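Tube-forming protein in Mycobacterial Envelpe, TiME (Mycolicibacterium smegmatis, PDB 7CU9) probably forms a secretion tube across the mycobacterial outer envelope, its soluble part being a PknH-like extracellular domain. Local coordinates at residues B[6-11]-B[84-89]; B[11-16]-B[182-187]; B[36-41]-B[117-122]; B[127-132]-B[139-144]; B[150-155]-B[170-175]. One frame throughout, in Å; residues are numbered along the deposited sequence.

Contact 1. Residues B[6-11]-B[84-89]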
# COMPACT_ATOMS: atom_id res chain seq x y z
N GLY B 6 25.00 19.95 0.90
CA GLY B 6 25.24 18.70 1.65
C GLY B 6 23.96 17.95 2.00
O GLY B 6 24.06 16.76 2.32
N VAL B 7 22.79 18.58 1.96
CA VAL B 7 21.53 17.92 2.42
C VAL B 7 21.21 16.72 1.53
O VAL B 7 20.48 15.83 2.00
CB VAL B 7 20.33 18.88 2.51
CG1 VAL B 7 20.61 20.03 3.46
CG2 VAL B 7 19.88 19.38 1.15
N VAL B 8 21.70 16.67 0.29
CA VAL B 8 21.34 15.54 -0.63
C VAL B 8 21.92 14.24 -0.06
O VAL B 8 21.37 13.18 -0.38
CB VAL B 8 21.80 15.78 -2.08
CG1 VAL B 8 21.10 16.96 -2.72
CG2 VAL B 8 23.30 15.92 -2.20
N SER B 9 22.97 14.32 0.77
CA SER B 9 23.62 13.15 1.41
C SER B 9 22.68 12.45 2.41
O SER B 9 22.99 11.30 2.79
CB SER B 9 24.91 13.53 2.09
OG SER B 9 25.92 13.85 1.14
N TYR B 10 21.59 13.09 2.85
CA TYR B 10 20.64 12.47 3.81
C TYR B 10 19.17 12.85 3.52
O TYR B 10 18.33 12.52 4.38
CB TYR B 10 21.05 12.79 5.25
CG TYR B 10 21.26 14.24 5.57
CD1 TYR B 10 22.49 14.85 5.40
CD2 TYR B 10 20.23 15.02 6.08
CE1 TYR B 10 22.69 16.19 5.71
CE2 TYR B 10 20.41 16.35 6.40
CZ TYR B 10 21.64 16.94 6.21
OH TYR B 10 21.83 18.26 6.52
N ALA B 11 18.86 13.44 2.36
CA ALA B 11 17.47 13.76 1.97
C ALA B 11 16.81 12.57 1.25
O ALA B 11 15.58 12.56 1.11
CB ALA B 11 17.43 15.00 1.11
N GLN B 84 13.14 8.47 -5.82
CA GLN B 84 13.37 9.79 -5.21
C GLN B 84 14.45 10.52 -6.00
O GLN B 84 15.41 9.86 -6.44
CB GLN B 84 13.84 9.63 -3.77
CG GLN B 84 12.84 8.97 -2.86
CD GLN B 84 13.50 8.64 -1.55
OE1 GLN B 84 13.77 9.51 -0.73
NE2 GLN B 84 13.82 7.37 -1.38
N ALA B 85 14.32 11.84 -6.14
CA ALA B 85 15.36 12.70 -6.72
C ALA B 85 15.36 14.02 -5.96
O ALA B 85 14.28 14.57 -5.73
CB ALA B 85 15.12 12.91 -8.20
N VAL B 86 16.54 14.48 -5.56
CA VAL B 86 16.70 15.75 -4.81
C VAL B 86 17.81 16.55 -5.49
O VAL B 86 18.93 16.03 -5.60
CB VAL B 86 17.00 15.53 -3.32
CG1 VAL B 86 17.13 16.85 -2.58
CG2 VAL B 86 15.95 14.65 -2.66
N GLY B 87 17.49 17.77 -5.90
CA GLY B 87 18.45 18.72 -6.46
C GLY B 87 18.54 19.96 -5.61
O GLY B 87 17.49 20.57 -5.32
N VAL B 88 19.75 20.35 -5.21
CA VAL B 88 19.99 21.63 -4.50
C VAL B 88 20.61 22.59 -5.51
O VAL B 88 21.64 22.23 -6.13
CB VAL B 88 20.89 21.46 -3.27
CG1 VAL B 88 21.15 22.80 -2.59
CG2 VAL B 88 20.31 20.45 -2.30
N PHE B 89 20.01 23.76 -5.67
CA PHE B 89 20.47 24.80 -6.61
C PHE B 89 21.14 25.93 -5.83
O PHE B 89 20.86 26.12 -4.64
CB PHE B 89 19.30 25.29 -7.45
CG PHE B 89 18.75 24.22 -8.35
CD1 PHE B 89 17.84 23.29 -7.87
CD2 PHE B 89 19.16 24.11 -9.67
CE1 PHE B 89 17.35 22.29 -8.69
CE2 PHE B 89 18.67 23.12 -10.50
CZ PHE B 89 17.76 22.21 -10.01

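Contact 2. Residues B[11-16]-B[182-187]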
# COMPACT_ATOMS: atom_id res chain seq x y z
N ALA B 11 18.86 13.44 2.36
CA ALA B 11 17.47 13.76 1.97
C ALA B 11 16.81 12.57 1.25
O ALA B 11 15.58 12.56 1.11
CB ALA B 11 17.43 15.00 1.11
N VAL B 12 17.60 11.60 0.79
CA VAL B 12 17.09 10.40 0.06
C VAL B 12 16.86 9.29 1.08
O VAL B 12 17.84 8.84 1.70
CB VAL B 12 18.04 9.97 -1.06
CG1 VAL B 12 17.54 8.73 -1.79
CG2 VAL B 12 18.31 11.09 -2.04
N MET B 13 15.60 8.87 1.26
CA MET B 13 15.22 7.85 2.26
C MET B 13 15.74 6.49 1.80
O MET B 13 15.54 6.10 0.65
CB MET B 13 13.70 7.79 2.45
CG MET B 13 13.09 9.06 3.01
SD MET B 13 13.77 9.53 4.63
CE MET B 13 14.95 10.79 4.16
N PRO B 14 16.45 5.74 2.68
CA PRO B 14 16.93 4.41 2.34
C PRO B 14 15.78 3.39 2.31
O PRO B 14 14.70 3.71 2.78
CB PRO B 14 17.94 4.12 3.45
CG PRO B 14 17.39 4.86 4.64
CD PRO B 14 16.81 6.14 4.05
N LYS B 15 16.04 2.20 1.77
CA LYS B 15 14.99 1.17 1.53
C LYS B 15 14.23 0.85 2.83
O LYS B 15 13.01 0.65 2.75
CB LYS B 15 15.59 -0.08 0.87
CG LYS B 15 16.71 -0.77 1.62
CD LYS B 15 17.18 -2.01 0.90
CE LYS B 15 18.30 -2.74 1.62
NZ LYS B 15 18.92 -3.76 0.73
N GLY B 16 14.91 0.81 3.98
CA GLY B 16 14.27 0.55 5.28
C GLY B 16 13.18 1.57 5.59
O GLY B 16 12.08 1.17 6.00
N GLY B 182 7.20 14.38 2.36
CA GLY B 182 7.28 15.03 3.68
C GLY B 182 8.57 14.66 4.39
O GLY B 182 9.26 15.55 4.92
N ALA B 183 8.92 13.37 4.41
CA ALA B 183 10.13 12.84 5.08
C ALA B 183 11.38 13.45 4.43
O ALA B 183 12.31 13.82 5.15
CB ALA B 183 10.14 11.33 5.02
N MET B 184 11.38 13.55 3.10
CA MET B 184 12.52 14.14 2.34
C MET B 184 12.65 15.62 2.74
O MET B 184 13.78 16.05 3.06
CB MET B 184 12.29 14.01 0.84
CG MET B 184 12.25 12.56 0.37
SD MET B 184 11.51 12.38 -1.26
CE MET B 184 12.85 13.00 -2.27
N GLN B 185 11.55 16.35 2.75
CA GLN B 185 11.57 17.81 3.06
C GLN B 185 12.06 18.02 4.49
O GLN B 185 12.76 19.02 4.75
CB GLN B 185 10.20 18.44 2.85
CG GLN B 185 10.20 19.92 3.19
CD GLN B 185 8.95 20.65 2.77
OE1 GLN B 185 8.19 20.19 1.92
NE2 GLN B 185 8.75 21.83 3.34
N ASN B 186 11.72 17.10 5.41
CA ASN B 186 12.06 17.23 6.85
C ASN B 186 13.58 17.22 7.07
O ASN B 186 14.00 17.66 8.15
CB ASN B 186 11.37 16.15 7.70
CG ASN B 186 9.88 16.38 7.86
OD1 ASN B 186 9.39 17.48 7.63
ND2 ASN B 186 9.16 15.35 8.26
N THR B 187 14.38 16.78 6.09
CA THR B 187 15.86 16.69 6.19
C THR B 187 16.56 17.95 5.64
O THR B 187 17.79 18.02 5.75
CB THR B 187 16.42 15.49 5.42
OG1 THR B 187 16.32 15.79 4.03
CG2 THR B 187 15.70 14.20 5.74

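Contact 3. Residues B[36-41]-B[117-122]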
# COMPACT_ATOMS: atom_id res chain seq x y z
N PHE B 36 19.39 11.21 -14.85
CA PHE B 36 19.45 10.28 -16.01
C PHE B 36 18.06 10.11 -16.60
O PHE B 36 17.06 10.24 -15.88
CB PHE B 36 20.08 8.95 -15.60
CG PHE B 36 19.22 8.08 -14.72
CD1 PHE B 36 19.21 8.24 -13.35
CD2 PHE B 36 18.43 7.07 -15.27
CE1 PHE B 36 18.43 7.43 -12.54
CE2 PHE B 36 17.65 6.26 -14.45
CZ PHE B 36 17.65 6.44 -13.09
N GLN B 37 18.02 9.83 -17.90
CA GLN B 37 16.77 9.48 -18.61
C GLN B 37 17.02 8.17 -19.36
O GLN B 37 17.84 8.17 -20.29
CB GLN B 37 16.34 10.60 -19.54
CG GLN B 37 15.09 10.22 -20.33
CD GLN B 37 14.32 11.38 -20.90
OE1 GLN B 37 14.35 12.50 -20.39
NE2 GLN B 37 13.59 11.10 -21.97
N ALA B 38 16.33 7.10 -18.94
CA ALA B 38 16.54 5.72 -19.43
C ALA B 38 15.36 5.30 -20.31
O ALA B 38 15.00 4.10 -20.31
CB ALA B 38 16.71 4.79 -18.25
N PHE B 39 14.79 6.24 -21.07
CA PHE B 39 13.61 6.01 -21.94
C PHE B 39 13.46 7.14 -22.96
O PHE B 39 14.03 8.23 -22.79
CB PHE B 39 12.34 5.93 -21.10
CG PHE B 39 11.96 7.25 -20.48
CD1 PHE B 39 11.14 8.14 -21.17
CD2 PHE B 39 12.44 7.62 -19.23
CE1 PHE B 39 10.82 9.37 -20.62
CE2 PHE B 39 12.11 8.85 -18.69
CZ PHE B 39 11.30 9.72 -19.38
N SER B 40 12.66 6.88 -24.00
CA SER B 40 12.01 7.91 -24.84
C SER B 40 10.50 7.70 -24.78
O SER B 40 10.06 6.57 -24.49
CB SER B 40 12.52 7.86 -26.26
OG SER B 40 12.16 6.63 -26.87
N VAL B 41 9.73 8.76 -25.02
CA VAL B 41 8.25 8.72 -25.08
C VAL B 41 7.83 9.17 -26.48
O VAL B 41 8.50 10.06 -27.04
CB VAL B 41 7.64 9.58 -23.95
CG1 VAL B 41 8.03 11.04 -24.04
CG2 VAL B 41 6.14 9.43 -23.89
N HIS B 117 9.59 3.85 -24.57
CA HIS B 117 10.63 2.92 -25.09
C HIS B 117 11.79 2.91 -24.11
O HIS B 117 12.48 3.95 -24.00
CB HIS B 117 11.04 3.33 -26.51
CG HIS B 117 9.88 3.50 -27.42
ND1 HIS B 117 9.20 2.43 -27.96
CD2 HIS B 117 9.24 4.61 -27.85
CE1 HIS B 117 8.21 2.87 -28.70
NE2 HIS B 117 8.21 4.20 -28.65
N LEU B 118 11.98 1.80 -23.39
CA LEU B 118 12.99 1.67 -22.30
C LEU B 118 14.33 1.26 -22.91
O LEU B 118 14.33 0.58 -23.95
CB LEU B 118 12.50 0.66 -21.27
CG LEU B 118 11.12 0.92 -20.66
CD1 LEU B 118 10.83 -0.05 -19.53
CD2 LEU B 118 11.00 2.36 -20.16
N ASP B 119 15.44 1.68 -22.27
CA ASP B 119 16.83 1.39 -22.71
C ASP B 119 17.03 -0.13 -22.80
O ASP B 119 17.81 -0.56 -23.67
CB ASP B 119 17.86 2.03 -21.78
CG ASP B 119 17.97 3.54 -21.92
OD1 ASP B 119 17.28 4.11 -22.79
OD2 ASP B 119 18.76 4.14 -21.16
N ASN B 120 16.34 -0.90 -21.95
CA ASN B 120 16.42 -2.39 -21.90
C ASN B 120 15.64 -3.02 -23.07
O ASN B 120 15.54 -4.26 -23.09
CB ASN B 120 15.95 -2.94 -20.55
CG ASN B 120 14.47 -2.72 -20.28
OD1 ASN B 120 13.72 -2.32 -21.17
ND2 ASN B 120 14.04 -2.99 -19.06
N PHE B 121 15.08 -2.19 -23.96
CA PHE B 121 14.47 -2.57 -25.27
C PHE B 121 12.99 -2.96 -25.11
O PHE B 121 12.36 -3.27 -26.14
CB PHE B 121 15.27 -3.68 -25.96
CG PHE B 121 16.63 -3.24 -26.44
CD1 PHE B 121 16.77 -2.59 -27.66
CD2 PHE B 121 17.76 -3.45 -25.67
CE1 PHE B 121 18.02 -2.18 -28.11
CE2 PHE B 121 19.01 -3.04 -26.12
CZ PHE B 121 19.14 -2.40 -27.33
N HIS B 122 12.46 -2.92 -23.89
CA HIS B 122 11.01 -3.14 -23.61
C HIS B 122 10.23 -1.88 -23.99
O HIS B 122 10.83 -0.78 -23.99
CB HIS B 122 10.80 -3.53 -22.14
CG HIS B 122 11.33 -4.88 -21.79
ND1 HIS B 122 12.68 -5.19 -21.90
CD2 HIS B 122 10.72 -6.00 -21.34
CE1 HIS B 122 12.86 -6.44 -21.53
NE2 HIS B 122 11.68 -6.96 -21.18
O HOH W 1 15.50 1.19 -19.32

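Contact 4. Residues B[127-132]-B[139-144]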
# COMPACT_ATOMS: atom_id res chain seq x y z
N THR B 127 -0.94 5.82 -19.39
CA THR B 127 -2.01 6.85 -19.44
C THR B 127 -1.75 7.86 -18.32
O THR B 127 -1.69 7.45 -17.14
CB THR B 127 -3.39 6.22 -19.31
OG1 THR B 127 -3.52 5.31 -20.41
CG2 THR B 127 -4.50 7.25 -19.33
N PHE B 128 -1.63 9.13 -18.69
CA PHE B 128 -1.27 10.23 -17.77
C PHE B 128 -2.52 11.01 -17.36
O PHE B 128 -3.35 11.34 -18.22
CB PHE B 128 -0.24 11.14 -18.43
CG PHE B 128 1.09 10.47 -18.63
CD1 PHE B 128 1.34 9.72 -19.76
CD2 PHE B 128 2.07 10.57 -17.66
CE1 PHE B 128 2.56 9.08 -19.93
CE2 PHE B 128 3.29 9.93 -17.83
CZ PHE B 128 3.54 9.19 -18.96
N THR B 129 -2.61 11.33 -16.07
CA THR B 129 -3.66 12.22 -15.51
C THR B 129 -3.02 13.16 -14.49
O THR B 129 -2.01 12.78 -13.87
CB THR B 129 -4.80 11.39 -14.90
OG1 THR B 129 -4.27 10.60 -13.84
CG2 THR B 129 -5.48 10.50 -15.91
N GLY B 130 -3.58 14.35 -14.33
CA GLY B 130 -3.11 15.31 -13.32
C GLY B 130 -3.75 16.66 -13.51
O GLY B 130 -3.94 17.06 -14.68
N GLY B 131 -4.07 17.33 -12.40
CA GLY B 131 -4.61 18.69 -12.40
C GLY B 131 -3.52 19.70 -12.74
O GLY B 131 -2.35 19.33 -12.88
N PRO B 132 -3.86 20.99 -12.90
CA PRO B 132 -2.85 22.02 -13.12
C PRO B 132 -1.86 22.08 -11.95
O PRO B 132 -2.26 21.89 -10.82
CB PRO B 132 -3.66 23.32 -13.23
CG PRO B 132 -5.07 22.87 -13.56
CD PRO B 132 -5.23 21.53 -12.88
N ASP B 139 1.56 17.49 -8.91
CA ASP B 139 1.27 16.04 -8.74
C ASP B 139 0.69 15.51 -10.04
O ASP B 139 -0.00 16.25 -10.76
CB ASP B 139 0.30 15.80 -7.58
CG ASP B 139 0.85 16.18 -6.22
OD1 ASP B 139 2.04 16.57 -6.15
OD2 ASP B 139 0.08 16.10 -5.25
N TRP B 140 0.97 14.25 -10.33
CA TRP B 140 0.35 13.57 -11.49
C TRP B 140 0.42 12.06 -11.27
O TRP B 140 1.15 11.61 -10.37
CB TRP B 140 1.01 13.99 -12.80
CG TRP B 140 2.43 13.54 -12.94
CD1 TRP B 140 2.89 12.35 -13.43
CD2 TRP B 140 3.60 14.31 -12.61
NE1 TRP B 140 4.26 12.32 -13.42
CE2 TRP B 140 4.72 13.51 -12.91
CE3 TRP B 140 3.81 15.59 -12.09
CZ2 TRP B 140 6.03 13.96 -12.73
CZ3 TRP B 140 5.10 16.03 -11.90
CH2 TRP B 140 6.20 15.22 -12.21
N VAL B 141 -0.34 11.34 -12.08
CA VAL B 141 -0.43 9.86 -12.02
C VAL B 141 -0.20 9.32 -13.43
O VAL B 141 -0.66 9.96 -14.39
CB VAL B 141 -1.78 9.42 -11.45
CG1 VAL B 141 -1.88 7.90 -11.38
CG2 VAL B 141 -2.04 10.05 -10.09
N LYS B 142 0.49 8.19 -13.55
CA LYS B 142 0.50 7.41 -14.81
C LYS B 142 0.03 6.00 -14.48
O LYS B 142 0.37 5.47 -13.42
CB LYS B 142 1.87 7.48 -15.50
CG LYS B 142 3.05 6.92 -14.74
CD LYS B 142 4.31 6.81 -15.59
CE LYS B 142 5.39 6.00 -14.90
NZ LYS B 142 6.51 5.69 -15.82
N GLN B 143 -0.80 5.45 -15.36
CA GLN B 143 -1.38 4.10 -15.21
C GLN B 143 -0.90 3.25 -16.39
O GLN B 143 -1.01 3.72 -17.54
CB GLN B 143 -2.90 4.15 -15.18
CG GLN B 143 -3.53 2.77 -15.05
CD GLN B 143 -4.94 2.81 -14.53
OE1 GLN B 143 -5.54 3.87 -14.35
NE2 GLN B 143 -5.48 1.64 -14.26
N GLU B 144 -0.40 2.05 -16.11
CA GLU B 144 0.09 1.14 -17.18
C GLU B 144 -1.13 0.51 -17.85
O GLU B 144 -2.00 -0.04 -17.13
CB GLU B 144 1.07 0.11 -16.63
CG GLU B 144 1.73 -0.69 -17.73
CD GLU B 144 2.91 -1.54 -17.29
OE1 GLU B 144 3.04 -1.79 -16.08
OE2 GLU B 144 3.70 -1.94 -18.17
O HOH W 2 -3.31 8.11 -14.91
O HOH W 3 -2.97 3.10 -19.48
O HOH W 4 0.41 18.73 -12.12
O HOH W 5 -2.70 16.53 -9.99
O HOH W 6 -0.72 19.34 -9.22

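Contact 5. Residues B[150-155]-B[170-175]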
# COMPACT_ATOMS: atom_id res chain seq x y z
N ARG B 150 -0.46 1.92 -10.95
CA ARG B 150 -0.40 3.40 -11.06
C ARG B 150 0.83 3.90 -10.31
O ARG B 150 1.15 3.35 -9.24
CB ARG B 150 -1.68 4.06 -10.56
CG ARG B 150 -2.89 3.75 -11.44
CD ARG B 150 -4.09 4.59 -11.11
NE ARG B 150 -4.58 4.27 -9.77
CZ ARG B 150 -5.37 5.05 -9.04
NH1 ARG B 150 -5.80 6.21 -9.51
NH2 ARG B 150 -5.74 4.66 -7.83
N CYS B 151 1.51 4.87 -10.91
CA CYS B 151 2.63 5.61 -10.29
C CYS B 151 2.11 6.98 -9.89
O CYS B 151 1.71 7.73 -10.79
CB CYS B 151 3.81 5.73 -11.24
SG CYS B 151 4.51 4.12 -11.71
N PHE B 152 2.09 7.27 -8.60
CA PHE B 152 1.75 8.60 -8.04
C PHE B 152 3.04 9.39 -7.88
O PHE B 152 3.99 8.92 -7.23
CB PHE B 152 0.99 8.45 -6.72
CG PHE B 152 -0.46 8.09 -6.91
CD1 PHE B 152 -0.83 6.83 -7.34
CD2 PHE B 152 -1.45 9.04 -6.70
CE1 PHE B 152 -2.17 6.51 -7.54
CE2 PHE B 152 -2.79 8.72 -6.90
CZ PHE B 152 -3.14 7.46 -7.32
N ASN B 153 3.07 10.57 -8.49
CA ASN B 153 4.27 11.44 -8.57
C ASN B 153 3.98 12.75 -7.84
O ASN B 153 2.86 13.26 -7.97
CB ASN B 153 4.65 11.74 -10.01
CG ASN B 153 5.02 10.51 -10.81
OD1 ASN B 153 6.19 10.26 -11.06
ND2 ASN B 153 4.02 9.74 -11.22
N THR B 154 4.97 13.28 -7.14
CA THR B 154 4.91 14.64 -6.57
C THR B 154 6.24 15.35 -6.84
O THR B 154 7.31 14.71 -6.69
CB THR B 154 4.51 14.63 -5.09
OG1 THR B 154 4.21 15.99 -4.74
CG2 THR B 154 5.57 14.07 -4.18
N THR B 155 6.15 16.59 -7.29
CA THR B 155 7.30 17.49 -7.54
C THR B 155 7.12 18.70 -6.64
O THR B 155 6.05 19.33 -6.70
CB THR B 155 7.39 17.89 -9.01
OG1 THR B 155 7.62 16.69 -9.74
CG2 THR B 155 8.47 18.91 -9.28
N SER B 170 -0.14 -1.35 -7.40
CA SER B 170 -1.61 -1.44 -7.54
C SER B 170 -2.25 -0.54 -6.47
O SER B 170 -1.51 0.05 -5.64
CB SER B 170 -2.07 -2.87 -7.46
OG SER B 170 -1.70 -3.44 -6.22
N GLY B 171 -3.57 -0.39 -6.49
CA GLY B 171 -4.26 0.50 -5.55
C GLY B 171 -3.75 1.92 -5.68
O GLY B 171 -3.60 2.40 -6.82
N ASN B 172 -3.47 2.58 -4.55
CA ASN B 172 -3.24 4.05 -4.51
C ASN B 172 -1.93 4.35 -3.76
O ASN B 172 -1.95 4.34 -2.52
CB ASN B 172 -4.42 4.75 -3.86
CG ASN B 172 -4.42 6.25 -4.08
OD1 ASN B 172 -3.37 6.88 -4.11
ND2 ASN B 172 -5.60 6.82 -4.25
N GLY B 173 -0.87 4.67 -4.50
CA GLY B 173 0.43 5.06 -3.92
C GLY B 173 0.47 6.52 -3.50
O GLY B 173 1.54 6.95 -3.03
N GLY B 174 -0.64 7.26 -3.64
CA GLY B 174 -0.71 8.70 -3.35
C GLY B 174 -0.40 9.01 -1.88
O GLY B 174 0.45 9.85 -1.58
N PRO B 175 -1.09 8.38 -0.90
CA PRO B 175 -0.78 8.63 0.50
C PRO B 175 0.71 8.42 0.82
O PRO B 175 1.31 9.24 1.49
CB PRO B 175 -1.69 7.64 1.23
CG PRO B 175 -2.88 7.53 0.30
CD PRO B 175 -2.26 7.50 -1.08
O HOH W 7 -0.88 3.49 -7.15
O HOH W 8 -4.49 1.43 -9.16

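Contact 1. Residues B[6-11]-B[84-89]
Val-86 on the strand and Val-8 on the short N-terminal helical turn face each other here, and with Val-88 they make up most of a small, largely apolar interface. The pairing is a good example of how a strand presents one of its faces to a helix: alternate residues Gln-84, Val-86 and Val-88 all direct their side chains at residues 6-11, while Ala-85 and Phe-89 project from the other face of the sheet. Val-88 does its touching through CG2 alone. This methyl is wedged between two neighbours, 3.6 Å from CG2 of Val-7 and equally 3.6 Å from Val-8 CG1. The side chain of Val-7 comes in at about a right angle, whereas that of Val-8 is inclined. Val-8 uses CG1 for all of this; with chi1 at -64° the branch stands opposite its own carbonyl carbon and reaches down to the strand, where it also lies 3.7 Å from Val-86 O and 4.0 Å from Val-86 CG1. Val-86 holds its two methyls like a fork, and Ala-11 CB rests against both, 4.1 Å from CG2 of Val-86 and also close to CG1. At the far end Gln-84 approaches Ala-11, but its amide oxygen OE1 is committed to Met-13 N. Strand 77-89 runs between strands 63-72 and 161-169; Ser-65 of the former touches Val-8 and Val-88, Met-184 of helix 174-185 packs on Val-86, and on the reverse face Phe-89 packs against helix 92-103.

Contact 2. Residues B[11-16]-B[182-187]
Peptide groups are the only flat groups that matter between Ala-11 and Met-184: no ring takes part, and the Ala-11 carbonyl turns its oxygen onto the aliphatic chain of Met-184, 3.4 Å from CG, while the carbonyl of Met-184 receives the hydroxyl of Thr-187 within its plane. The contact joins the C-terminal part of helix 174-185 to the irregular segment that runs from the first helical turn of the chain to helix 15-22. Ala-11 O is buried by this contact without a polar partner in the model. Met-13 supplies the rest of the cover. Bent at chi2 (-59°) and again at chi3, its chain curls back so that SD lies 4.1 Å from CB of Ala-183, and the methyl CE meets Thr-187 CG2 tip to tip at 3.8 Å. Backbone fixing of Met-13 comes from strand 77-89, where Gln-84 OE1 accepts from its N. Thr-187 works with both branches: CG2 faces the methionine, and OG1, set between the backbone N and the carbonyl carbon (chi1 73°), lies 3.1 Å from Ala-11 CA, with CB scarcely farther. That hydroxyl donates to Met-184 O at 2.7 Å, an oxygen which also accepts from Thr-187 N.

Contact 3. Residues B[36-41]-B[117-122]
Ala-38 O is gripped by two donors, Asp-119 N across the contact at 3.1 Å and a water that also lies 3.1 Å from this oxygen. The amide, just past the end of strand 113-118, comes from well above the carbonyl plane, 45° out of it. The carboxylate of Asp-119 leans over the same peptide, bringing OD2 to 3.6 Å from Ala-38 CB. Further along, Ser-40 and His-117 form a hydrogen-bonded antiparallel pair: His-117 N reaches Ser-40 O at 2.8 Å, nearly along the C=O axis, and Ser-40 N returns to His-117 O at 2.9 Å. This places 39-41 as an outermost strand of the chain's antiparallel sheet, laid against 113-118 just before a type I turn from Leu-118 to Phe-121 reverses the chain. An Asx turn starts at Asn-120, whose OD1 accepts from His-122 N. On one face of the ladder Ser-40 OG sits at the edge of the His-117 ring, whose NE2 is bonded to Asp-42. On the other, Leu-118 CD2 touches Phe-39 CB at 3.9 Å, while the Phe-39 ring, swung off by chi1 of 69°, packs on helix 47-50. Gln-37 NE2 lies over one face of that ring, toward its rim, and donates to Phe-39 O at 3.0 Å as well as bonding to Asn-47 OD1.

Contact 4. Residues B[127-132]-B[139-144]
Between Thr-127 and Gln-143 and between Thr-129 and Val-141, backbone hydrogen bonds come in reciprocal pairs. Thr-127 N meets Gln-143 O at 2.8 Å, and Val-141 N meets Thr-129 O at 2.8 Å; both are almost straight. Weaker CA-H...O contacts fill the intervals, as from Lys-142 CA to Thr-127 O at 3.2 Å. Side-chain packing centres on the non-hydrogen-bonded pair. Phe-128 and Lys-142 run side by side, and CB of the lysine lies over the ring face in a CH-pi contact, 4.1 Å from the Phe-128 centroid. With CG lodged between N and the carbonyl carbon (chi1 62°), the extended lysine chain follows the ring before NZ reaches Ala-50 O and its charge engages Trp-126 in a cation-pi interaction. On the other face, Thr-129 OG1 rests 3.6 Å from CB of Val-141. Waters form the third group: one joins Thr-127 O and Thr-129 OG1, while two others connect Gly-131 to Asp-139 O, one through Gly-131 O (2.9 Å from its water) and one through Gly-131 N. Waters thus flank the paired rungs and bridge the strands beyond them at Gly-131. Alternating hydrogen-bonded and non-hydrogen-bonded pairs between consecutive antiparallel strands, here 123-129 and 137-144, are those of a beta hairpin.

Contact 5. Residues B[150-155]-B[170-175]
A capped helix start set over a strand defines this contact: the loop 170-173 enters helix 174-185 over the ring of Phe-152 and beside Arg-150. Asn-172 OD1 accepts from Gly-174 N at 2.8 Å, in the plane of its carbonyl, and so makes the capping bond. The Phe-152 ring lies beneath this bond, with OD1 of Asn-172 3.2 Å above its plane and Gly-174 N on the same face, both toward the rim. Ring and amide planes differ by only 26°, and the amide overlaps the ring through OD1. Beside it, Arg-150 bends at chi3 (-66°) and brings NH2 to Gly-171 O at 3.3 Å, a long bond whose donor stands well above the carbonyl plane. The same oxygen takes a second, shorter grip from a water 2.7 Å from Gly-171 O, held in turn by Arg-150 NE. Gly-171 has a positive phi of 59°, a value that favours glycine. Asn-172 ND2 bonds to Asp-62 of the second subunit, so the capping residue also takes part in that contact. Strand 150-158 runs between 137-144 and 161-169, with Phe-152 packed on Val-141 and on Val-177 of the helix, and Cys-151, pointing to the opposite face, joined to Cys-168.

Starting from the N terminus, contact 1 closes a loop from residues 6-11 to strand 77-89, and contact 2, sharing Ala-11, closes a far wider one that reaches 182-187; the two cross. Contact 3 crosses contact 1 as well, but lies wholly inside contact 2, adding strand 39-41 to the sheet. Contacts 4 and 5 follow in series, both nested within contact 2, and touch each other through neighbouring strands 137-144 and 150-158. Helix 174-185 is used at its start by contact 5 and at its end by contact 2, with centres about 17 Å apart. Together the five tie the N-terminal segment, the sheet and helix 174-185 together.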